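Local coordinates for protein serine-tRNA ligase (PDB 6BLJ) that probably catalyses the ATP-dependent attachment of serine to its tRNA and here holds AMP in a class II synthetase active site, at residues 227-232 with 446-451; 281-286 with 333-338. All coordinates share one frame; numbering follows the deposited sequence.

Overall arrangement
Of the four segments, 227-232 on helix 220-238 comes first. The chain then reaches 281-286, which runs into helix 285-290. Segment 333-338 follows on strand 332-342. Interaction 2 joins these two across 46 residues. The chain later returns with 446-451 at the end of strand 436-447 and closes interaction 1, a loop of 213 residues that contains all of interaction 2. The two loops nest and do not cross. The centres of the two contacts are about 12 Å apart. Strands 332-342 and 436-447 are antiparallel neighbours; T446 probably hydrogen-bonds to I336, and T448, just past the strand, to E334. Interaction 1 fixes the sheet to a helix, interaction 2 fixes it to a loop, and both reach AMP.

Interaction 1: 227-232 with 446-451; sequences ALQNYA and TATSRT. With AMP (adenosine monophosphate), chain D.
T446 meets A232 through its methyl group: T446 CG2 lies 3.7 Å from A232 CB. OG1 of T446 is anti to the backbone N (chi1 179°), which leaves CG2 to face the helix. OG1 instead shares a 2.9 Å hydrogen bond with T451 OG1. A447, at the N-cap position, turns away from the helix, and its CB lies 3.5 Å from AMP C1'. T448 comes back to the helix. Its CG2 sits 4.0 Å from L228 CB and 3.9 Å from Q229 CG, and its chain crosses that of Q229 at about a right angle. Its hydroxyl bonds to N225, about one turn before Q229 on helix 220-238. R450 points to the nucleotide, with AMP C2' over one face of its guanidinium, toward the rim. E406 and F328 also hold this group. T451 ends the contact: its CG2 touches L228 CD1 at 3.8 Å. No hydrogen bond joins the two segments, so they meet by apolar packing alone. The strand-helix junction, consistent with motif 3 of class II synthetases, thus rests on helix 220-238. Strand 332-342 lies beside both, and helix 348-366 adds F363 against A232 and T446.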
ATOM      1  N   ALA A 227      33.053  11.522   4.201  1.00 28.69           N
ATOM      2  CA  ALA A 227      34.197  11.019   4.956  1.00 29.71           C
ATOM      3  C   ALA A 227      33.833   9.734   5.699  1.00 32.66           C
ATOM      4  O   ALA A 227      34.616   8.778   5.717  1.00 32.25           O
ATOM      5  CB  ALA A 227      34.705  12.099   5.919  1.00 25.10           C
ATOM      6  N   LEU A 228      32.632   9.687   6.296  1.00 31.20           N
ATOM      7  CA  LEU A 228      32.194   8.489   7.008  1.00 29.95           C
ATOM      8  C   LEU A 228      32.095   7.295   6.073  1.00 36.95           C
ATOM      9  O   LEU A 228      32.486   6.179   6.436  1.00 33.94           O
ATOM     10  CB  LEU A 228      30.843   8.736   7.680  1.00 32.08           C
ATOM     11  CG  LEU A 228      30.753   9.245   9.118  1.00 34.23           C
ATOM     12  CD1 LEU A 228      29.286   9.533   9.454  1.00 32.43           C
ATOM     13  CD2 LEU A 228      31.338   8.228  10.100  1.00 32.00           C
ATOM     14  N   GLN A 229      31.530   7.504   4.880  1.00 27.84           N
ATOM     15  CA  GLN A 229      31.416   6.428   3.906  1.00 32.20           C
ATOM     16  C   GLN A 229      32.793   5.955   3.463  1.00 30.03           C
ATOM     17  O   GLN A 229      33.053   4.752   3.383  1.00 34.37           O
ATOM     18  CB  GLN A 229      30.607   6.896   2.696  1.00 31.26           C
ATOM     19  CG  GLN A 229      29.137   7.117   2.965  1.00 31.53           C
ATOM     20  CD  GLN A 229      28.497   7.902   1.851  1.00 37.03           C
ATOM     21  OE1 GLN A 229      27.863   8.932   2.078  1.00 39.93           O
ATOM     22  NE2 GLN A 229      28.709   7.448   0.624  1.00 36.11           N
ATOM     23  N   ASN A 230      33.676   6.905   3.130  1.00 27.42           N
ATOM     24  CA  ASN A 230      35.011   6.566   2.646  1.00 30.26           C
ATOM     25  C   ASN A 230      35.810   5.812   3.707  1.00 35.45           C
ATOM     26  O   ASN A 230      36.499   4.823   3.408  1.00 28.41           O
ATOM     27  CB  ASN A 230      35.725   7.855   2.241  1.00 31.30           C
ATOM     28  CG  ASN A 230      36.835   7.636   1.230  1.00 47.87           C
ATOM     29  OD1 ASN A 230      37.053   8.459   0.348  1.00 53.35           O
ATOM     30  ND2 ASN A 230      37.553   6.526   1.364  1.00 46.23           N
ATOM     31  N   TYR A 231      35.758   6.292   4.949  1.00 31.89           N
ATOM     32  CA  TYR A 231      36.465   5.639   6.044  1.00 33.19           C
ATOM     33  C   TYR A 231      35.881   4.258   6.322  1.00 31.95           C
ATOM     34  O   TYR A 231      36.624   3.284   6.485  1.00 32.84           O
ATOM     35  CB  TYR A 231      36.406   6.527   7.296  1.00 33.43           C
ATOM     36  CG  TYR A 231      36.893   5.858   8.570  1.00 33.69           C
ATOM     37  CD1 TYR A 231      38.121   5.212   8.603  1.00 30.22           C
ATOM     38  CD2 TYR A 231      36.127   5.878   9.736  1.00 30.39           C
ATOM     39  CE1 TYR A 231      38.580   4.587   9.761  1.00 34.94           C
ATOM     40  CE2 TYR A 231      36.582   5.257  10.911  1.00 26.20           C
ATOM     41  CZ  TYR A 231      37.816   4.614  10.905  1.00 30.41           C
ATOM     42  OH  TYR A 231      38.287   3.988  12.036  1.00 33.28           O
ATOM     43  N   ALA A 232      34.552   4.152   6.354  1.00 27.21           N
ATOM     44  CA  ALA A 232      33.914   2.866   6.625  1.00 29.65           C
ATOM     45  C   ALA A 232      34.338   1.813   5.614  1.00 30.70           C
ATOM     46  O   ALA A 232      34.660   0.675   5.979  1.00 29.39           O
ATOM     47  CB  ALA A 232      32.393   3.024   6.612  1.00 26.47           C
ATOM     48  N   THR A 446      27.819   1.554   9.451  1.00 23.18           N
ATOM     49  CA  THR A 446      27.341   2.894   9.764  1.00 20.93           C
ATOM     50  C   THR A 446      26.257   3.325   8.782  1.00 22.58           C
ATOM     51  O   THR A 446      26.432   3.247   7.561  1.00 23.78           O
ATOM     52  CB  THR A 446      28.508   3.908   9.789  1.00 24.17           C
ATOM     53  OG1 THR A 446      28.013   5.221  10.067  1.00 21.16           O
ATOM     54  CG2 THR A 446      29.280   3.949   8.463  1.00 24.88           C
ATOM     55  N   ALA A 447      25.134   3.774   9.336  1.00 21.28           N
ATOM     56  CA  ALA A 447      24.132   4.531   8.606  1.00 24.30           C
ATOM     57  C   ALA A 447      24.423   6.008   8.864  1.00 23.80           C
ATOM     58  O   ALA A 447      24.378   6.455  10.016  1.00 20.02           O
ATOM     59  CB  ALA A 447      22.728   4.138   9.069  1.00 20.24           C
ATOM     60  N   THR A 448      24.765   6.757   7.811  1.00 19.31           N
ATOM     61  CA  THR A 448      25.552   7.958   8.072  1.00 21.90           C
ATOM     62  C   THR A 448      24.725   9.126   8.608  1.00 22.07           C
ATOM     63  O   THR A 448      25.243   9.888   9.426  1.00 26.35           O
ATOM     64  CB  THR A 448      26.352   8.368   6.823  1.00 22.46           C
ATOM     65  OG1 THR A 448      25.458   8.633   5.729  1.00 23.54           O
ATOM     66  CG2 THR A 448      27.342   7.250   6.431  1.00 23.14           C
ATOM     67  N   SER A 449      23.453   9.290   8.210  1.00 24.11           N
ATOM     68  CA  SER A 449      22.702  10.443   8.726  1.00 21.56           C
ATOM     69  C   SER A 449      22.498  10.344  10.240  1.00 23.05           C
ATOM     70  O   SER A 449      22.678  11.334  10.963  1.00 22.62           O
ATOM     71  CB  SER A 449      21.370  10.609   7.977  1.00 17.81           C
ATOM     72  OG  SER A 449      20.334   9.735   8.423  1.00 21.06           O
ATOM     73  N   ARG A 450      22.176   9.148  10.750  1.00 20.41           N
ATOM     74  CA  ARG A 450      22.035   8.986  12.198  1.00 20.21           C
ATOM     75  C   ARG A 450      23.393   9.015  12.912  1.00 22.67           C
ATOM     76  O   ARG A 450      23.484   9.486  14.054  1.00 21.07           O
ATOM     77  CB  ARG A 450      21.283   7.689  12.521  1.00 21.11           C
ATOM     78  CG  ARG A 450      20.900   7.515  14.007  1.00 24.80           C
ATOM     79  CD  ARG A 450      20.047   6.271  14.243  1.00 23.56           C
ATOM     80  NE  ARG A 450      18.744   6.375  13.578  1.00 21.20           N
ATOM     81  CZ  ARG A 450      17.754   5.508  13.751  1.00 22.41           C
ATOM     82  NH1 ARG A 450      17.913   4.475  14.587  1.00 21.83           N
ATOM     83  NH2 ARG A 450      16.594   5.694  13.123  1.00 20.87           N
ATOM     84  N   THR A 451      24.450   8.468  12.293  1.00 23.29           N
ATOM     85  CA  THR A 451      25.782   8.587  12.889  1.00 21.74           C
ATOM     86  C   THR A 451      26.236  10.047  12.930  1.00 22.67           C
ATOM     87  O   THR A 451      26.853  10.478  13.912  1.00 24.20           O
ATOM     88  CB  THR A 451      26.791   7.696  12.138  1.00 24.21           C
ATOM     89  OG1 THR A 451      26.415   6.318  12.277  1.00 26.30           O
ATOM     90  CG2 THR A 451      28.222   7.857  12.669  1.00 20.73           C
TER
HETATM   91  P   AMP D 500      17.663  -1.919  10.565  1.00 36.30           P
HETATM   92  O1P AMP D 500      16.210  -1.537  10.853  1.00 43.66           O
HETATM   93  O2P AMP D 500      18.010  -2.466   9.237  1.00 41.20           O
HETATM   94  O3P AMP D 500      18.161  -2.795  11.706  1.00 34.14           O
HETATM   95  O5' AMP D 500      18.481  -0.558  10.700  1.00 29.03           O
HETATM   96  C5' AMP D 500      19.901  -0.539  10.644  1.00 24.88           C
HETATM   97  C4' AMP D 500      20.431   0.828  11.022  1.00 22.86           C
HETATM   98  O4' AMP D 500      20.107   1.786   9.981  1.00 23.19           O
HETATM   99  C3' AMP D 500      19.838   1.428  12.278  1.00 22.85           C
HETATM  100  O3' AMP D 500      20.466   0.956  13.455  1.00 29.09           O
HETATM  101  C2' AMP D 500      20.009   2.921  12.058  1.00 24.98           C
HETATM  102  O2' AMP D 500      21.341   3.305  12.349  1.00 28.62           O
HETATM  103  C1' AMP D 500      19.788   3.034  10.552  1.00 24.43           C
HETATM  104  N9  AMP D 500      18.391   3.381  10.192  1.00 23.69           N
HETATM  105  C8  AMP D 500      17.321   2.524  10.168  1.00 26.82           C
HETATM  106  N7  AMP D 500      16.192   3.091   9.806  1.00 27.78           N
HETATM  107  C5  AMP D 500      16.544   4.411   9.572  1.00 22.90           C
HETATM  108  C6  AMP D 500      15.799   5.534   9.159  1.00 21.97           C
HETATM  109  N6  AMP D 500      14.493   5.496   8.845  1.00 17.58           N
HETATM  110  N1  AMP D 500      16.447   6.713   9.057  1.00 18.37           N
HETATM  111  C2  AMP D 500      17.759   6.753   9.319  1.00 22.22           C
HETATM  112  N3  AMP D 500      18.572   5.758   9.689  1.00 20.13           N
HETATM  113  C4  AMP D 500      17.900   4.606   9.809  1.00 23.44           C

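Interaction 2: 281-286 with 333-338; sequences IATSEQ and FEKIEQ. With AMP (adenosine monophosphate), chain D.
One direct hydrogen bond spans this contact: K335 NZ donates to T283 OG1 at 2.8 Å. The lysine chain leaves the strand extended, then bends at chi3 (61°) and chi4 (52°). These bends carry NZ to the threonine. T283 OG1 also accepts from E285 N, a capping bond of 3.2 Å at the start of the helix. This hydroxyl therefore ties the lysine to the helix start.

The charged pair lies within the strand. K335 NZ forms a salt bridge of 2.9 Å with E337 OE1 and comes to it from above the carboxylate plane. E337 OE2 takes a hydrogen bond from N442 on strand 436-447.

Two waters fill in the polar contacts. Water 1 is bonded to T283 OG1 and lies 2.8 Å from E337 OE2. Water 2 accepts from S284 N and donates to K335 O, so it links the two backbones.

Van der Waals contacts are few. S284 OG rests 3.4 Å from E337 CB, and E285 CB approaches E337 OE2.

The ligand contacts come from the strand. The ring of F333 lies face-on to the adenine, with AMP N3 over its centre and F333 CZ 3.5 Å from AMP C4. K335 CD passes 3.8 Å from AMP O4'. R450 meets the other side of the adenine.

The sequence T283-S284-E285 fits the T-x-E loop that lines the amino acid site in related seryl-tRNA synthetases. T283 and E337 hold the lysine ammonium, while the CD methylene passes the ribose. The salt bridge and the T283 bond fix where the ammonium points. The contact thus couples the loop to the nucleotide-binding strand.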
ATOM      1  N   ILE A 281      15.323  -0.429  -2.429  1.00 20.33           N
ATOM      2  CA  ILE A 281      15.843  -1.250  -1.338  1.00 19.24           C
ATOM      3  C   ILE A 281      15.830  -0.476  -0.024  1.00 23.49           C
ATOM      4  O   ILE A 281      16.039   0.748   0.011  1.00 21.94           O
ATOM      5  CB  ILE A 281      17.250  -1.764  -1.674  1.00 24.10           C
ATOM      6  CG1 ILE A 281      18.271  -0.617  -1.723  1.00 20.92           C
ATOM      7  CG2 ILE A 281      17.185  -2.566  -2.985  1.00 18.82           C
ATOM      8  CD1 ILE A 281      19.774  -1.125  -1.924  1.00 21.09           C
ATOM      9  N   ALA A 282      15.565  -1.198   1.070  1.00 22.65           N
ATOM     10  CA  ALA A 282      15.663  -0.669   2.427  1.00 22.90           C
ATOM     11  C   ALA A 282      17.065  -0.806   3.011  1.00 26.68           C
ATOM     12  O   ALA A 282      17.381  -0.115   3.985  1.00 22.42           O
ATOM     13  CB  ALA A 282      14.660  -1.390   3.357  1.00 17.29           C
ATOM     14  N   THR A 283      17.923  -1.624   2.401  1.00 21.82           N
ATOM     15  CA  THR A 283      19.257  -1.931   2.903  1.00 22.09           C
ATOM     16  C   THR A 283      19.995  -2.714   1.822  1.00 25.65           C
ATOM     17  O   THR A 283      19.381  -3.527   1.127  1.00 22.06           O
ATOM     18  CB  THR A 283      19.195  -2.740   4.225  1.00 23.03           C
ATOM     19  OG1 THR A 283      20.487  -3.291   4.529  1.00 22.81           O
ATOM     20  CG2 THR A 283      18.171  -3.900   4.156  1.00 20.73           C
ATOM     21  N   SER A 284      21.310  -2.477   1.685  1.00 19.27           N
ATOM     22  CA  SER A 284      22.069  -3.236   0.693  1.00 21.76           C
ATOM     23  C   SER A 284      22.070  -4.726   0.996  1.00 23.89           C
ATOM     24  O   SER A 284      22.424  -5.527   0.120  1.00 24.48           O
ATOM     25  CB  SER A 284      23.523  -2.728   0.588  1.00 25.15           C
ATOM     26  OG  SER A 284      24.209  -2.846   1.832  1.00 24.67           O
ATOM     27  N   GLU A 285      21.667  -5.123   2.201  1.00 23.00           N
ATOM     28  CA  GLU A 285      21.607  -6.548   2.509  1.00 24.01           C
ATOM     29  C   GLU A 285      20.629  -7.282   1.589  1.00 22.31           C
ATOM     30  O   GLU A 285      20.838  -8.459   1.253  1.00 22.00           O
ATOM     31  CB  GLU A 285      21.227  -6.710   3.983  1.00 24.56           C
ATOM     32  CG  GLU A 285      21.070  -8.124   4.417  1.00 43.36           C
ATOM     33  CD  GLU A 285      19.645  -8.431   4.742  1.00 64.19           C
ATOM     34  OE1 GLU A 285      19.088  -7.744   5.634  1.00 69.46           O
ATOM     35  OE2 GLU A 285      19.087  -9.337   4.088  1.00 70.17           O
ATOM     36  N   GLN A 286      19.563  -6.591   1.151  1.00 21.19           N
ATOM     37  CA  GLN A 286      18.582  -7.223   0.268  1.00 25.18           C
ATOM     38  C   GLN A 286      19.167  -7.581  -1.098  1.00 24.68           C
ATOM     39  O   GLN A 286      19.036  -8.747  -1.513  1.00 23.30           O
ATOM     40  CB  GLN A 286      17.334  -6.328   0.172  1.00 22.75           C
ATOM     41  CG  GLN A 286      16.490  -6.352   1.476  1.00 22.70           C
ATOM     42  CD  GLN A 286      15.529  -5.160   1.604  1.00 27.54           C
ATOM     43  OE1 GLN A 286      15.672  -4.143   0.915  1.00 22.57           O
ATOM     44  NE2 GLN A 286      14.540  -5.296   2.474  1.00 23.32           N
ATOM     45  N   PHE A 333      18.787   7.480   3.285  1.00 18.19           N
ATOM     46  CA  PHE A 333      20.071   7.605   3.971  1.00 19.71           C
ATOM     47  C   PHE A 333      21.065   6.614   3.370  1.00 22.17           C
ATOM     48  O   PHE A 333      20.680   5.586   2.794  1.00 21.69           O
ATOM     49  CB  PHE A 333      19.904   7.380   5.488  1.00 16.95           C
ATOM     50  CG  PHE A 333      19.341   6.013   5.848  1.00 20.30           C
ATOM     51  CD1 PHE A 333      17.974   5.792   5.848  1.00 21.07           C
ATOM     52  CD2 PHE A 333      20.182   4.960   6.184  1.00 20.16           C
ATOM     53  CE1 PHE A 333      17.438   4.539   6.191  1.00 21.28           C
ATOM     54  CE2 PHE A 333      19.660   3.706   6.515  1.00 19.52           C
ATOM     55  CZ  PHE A 333      18.273   3.503   6.519  1.00 21.30           C
ATOM     56  N   GLU A 334      22.356   6.933   3.498  1.00 20.67           N
ATOM     57  CA  GLU A 334      23.398   6.007   3.061  1.00 23.59           C
ATOM     58  C   GLU A 334      23.812   5.107   4.208  1.00 24.45           C
ATOM     59  O   GLU A 334      23.809   5.516   5.375  1.00 18.76           O
ATOM     60  CB  GLU A 334      24.639   6.735   2.517  1.00 20.90           C
ATOM     61  CG  GLU A 334      24.441   7.309   1.123  1.00 21.35           C
ATOM     62  CD  GLU A 334      23.505   8.524   1.111  1.00 27.57           C
ATOM     63  OE1 GLU A 334      23.748   9.477   1.896  1.00 24.50           O
ATOM     64  OE2 GLU A 334      22.547   8.532   0.310  1.00 24.28           O
ATOM     65  N   LYS A 335      24.159   3.863   3.874  1.00 23.68           N
ATOM     66  CA  LYS A 335      24.536   2.907   4.903  1.00 21.97           C
ATOM     67  C   LYS A 335      25.628   1.977   4.381  1.00 31.63           C
ATOM     68  O   LYS A 335      25.533   1.446   3.266  1.00 26.19           O
ATOM     69  CB  LYS A 335      23.317   2.100   5.397  1.00 26.30           C
ATOM     70  CG  LYS A 335      23.682   1.078   6.503  1.00 25.34           C
ATOM     71  CD  LYS A 335      22.453   0.495   7.222  1.00 21.24           C
ATOM     72  CE  LYS A 335      21.490  -0.272   6.305  1.00 27.35           C
ATOM     73  NZ  LYS A 335      22.162  -1.321   5.482  1.00 30.56           N
ATOM     74  N   ILE A 336      26.666   1.798   5.189  1.00 24.87           N
ATOM     75  CA  ILE A 336      27.709   0.808   4.931  1.00 20.87           C
ATOM     76  C   ILE A 336      27.391  -0.414   5.775  1.00 26.48           C
ATOM     77  O   ILE A 336      27.220  -0.303   7.000  1.00 22.65           O
ATOM     78  CB  ILE A 336      29.104   1.355   5.269  1.00 24.26           C
ATOM     79  CG1 ILE A 336      29.341   2.712   4.585  1.00 30.93           C
ATOM     80  CG2 ILE A 336      30.182   0.307   4.934  1.00 25.85           C
ATOM     81  CD1 ILE A 336      29.215   2.707   3.090  1.00 28.84           C
ATOM     82  N   GLU A 337      27.309  -1.569   5.124  1.00 21.21           N
ATOM     83  CA  GLU A 337      26.759  -2.792   5.693  1.00 27.30           C
ATOM     84  C   GLU A 337      27.794  -3.913   5.639  1.00 32.04           C
ATOM     85  O   GLU A 337      28.508  -4.065   4.637  1.00 28.39           O
ATOM     86  CB  GLU A 337      25.478  -3.193   4.915  1.00 24.72           C
ATOM     87  CG  GLU A 337      24.768  -4.447   5.420  1.00 31.72           C
ATOM     88  CD  GLU A 337      23.899  -4.175   6.645  1.00 31.57           C
ATOM     89  OE1 GLU A 337      23.841  -3.009   7.106  1.00 29.18           O
ATOM     90  OE2 GLU A 337      23.258  -5.127   7.135  1.00 35.78           O
ATOM     91  N   GLN A 338      27.912  -4.666   6.738  1.00 25.66           N
ATOM     92  CA  GLN A 338      28.639  -5.933   6.739  1.00 27.17           C
ATOM     93  C   GLN A 338      27.688  -7.055   6.347  1.00 28.40           C
ATOM     94  O   GLN A 338      26.590  -7.155   6.899  1.00 29.81           O
ATOM     95  CB  GLN A 338      29.232  -6.260   8.109  1.00 23.80           C
ATOM     96  CG  GLN A 338      30.189  -5.247   8.711  1.00 25.91           C
ATOM     97  CD  GLN A 338      30.624  -5.681  10.114  1.00 29.69           C
ATOM     98  OE1 GLN A 338      31.437  -6.575  10.260  1.00 31.05           O
ATOM     99  NE2 GLN A 338      30.064  -5.051  11.142  1.00 30.06           N
TER
HETATM  100  P   AMP D 500      17.663  -1.919  10.565  1.00 36.30           P
HETATM  101  O1P AMP D 500      16.210  -1.537  10.853  1.00 43.66           O
HETATM  102  O2P AMP D 500      18.010  -2.466   9.237  1.00 41.20           O
HETATM  103  O3P AMP D 500      18.161  -2.795  11.706  1.00 34.14           O
HETATM  104  O5' AMP D 500      18.481  -0.558  10.700  1.00 29.03           O
HETATM  105  C5' AMP D 500      19.901  -0.539  10.644  1.00 24.88           C
HETATM  106  C4' AMP D 500      20.431   0.828  11.022  1.00 22.86           C
HETATM  107  O4' AMP D 500      20.107   1.786   9.981  1.00 23.19           O
HETATM  108  C3' AMP D 500      19.838   1.428  12.278  1.00 22.85           C
HETATM  109  O3' AMP D 500      20.466   0.956  13.455  1.00 29.09           O
HETATM  110  C2' AMP D 500      20.009   2.921  12.058  1.00 24.98           C
HETATM  111  O2' AMP D 500      21.341   3.305  12.349  1.00 28.62           O
HETATM  112  C1' AMP D 500      19.788   3.034  10.552  1.00 24.43           C
HETATM  113  N9  AMP D 500      18.391   3.381  10.192  1.00 23.69           N
HETATM  114  C8  AMP D 500      17.321   2.524  10.168  1.00 26.82           C
HETATM  115  N7  AMP D 500      16.192   3.091   9.806  1.00 27.78           N
HETATM  116  C5  AMP D 500      16.544   4.411   9.572  1.00 22.90           C
HETATM  117  C6  AMP D 500      15.799   5.534   9.159  1.00 21.97           C
HETATM  118  N6  AMP D 500      14.493   5.496   8.845  1.00 17.58           N
HETATM  119  N1  AMP D 500      16.447   6.713   9.057  1.00 18.37           N
HETATM  120  C2  AMP D 500      17.759   6.753   9.319  1.00 22.22           C
HETATM  121  N3  AMP D 500      18.572   5.758   9.689  1.00 20.13           N
HETATM  122  C4  AMP D 500      17.900   4.606   9.809  1.00 23.44           C
HETATM  123  O   HOH W   1      20.493  -4.930   6.656  1.00 35.38           O
HETATM  124  O   HOH W   2      23.396  -0.152   2.463  1.00 23.95           O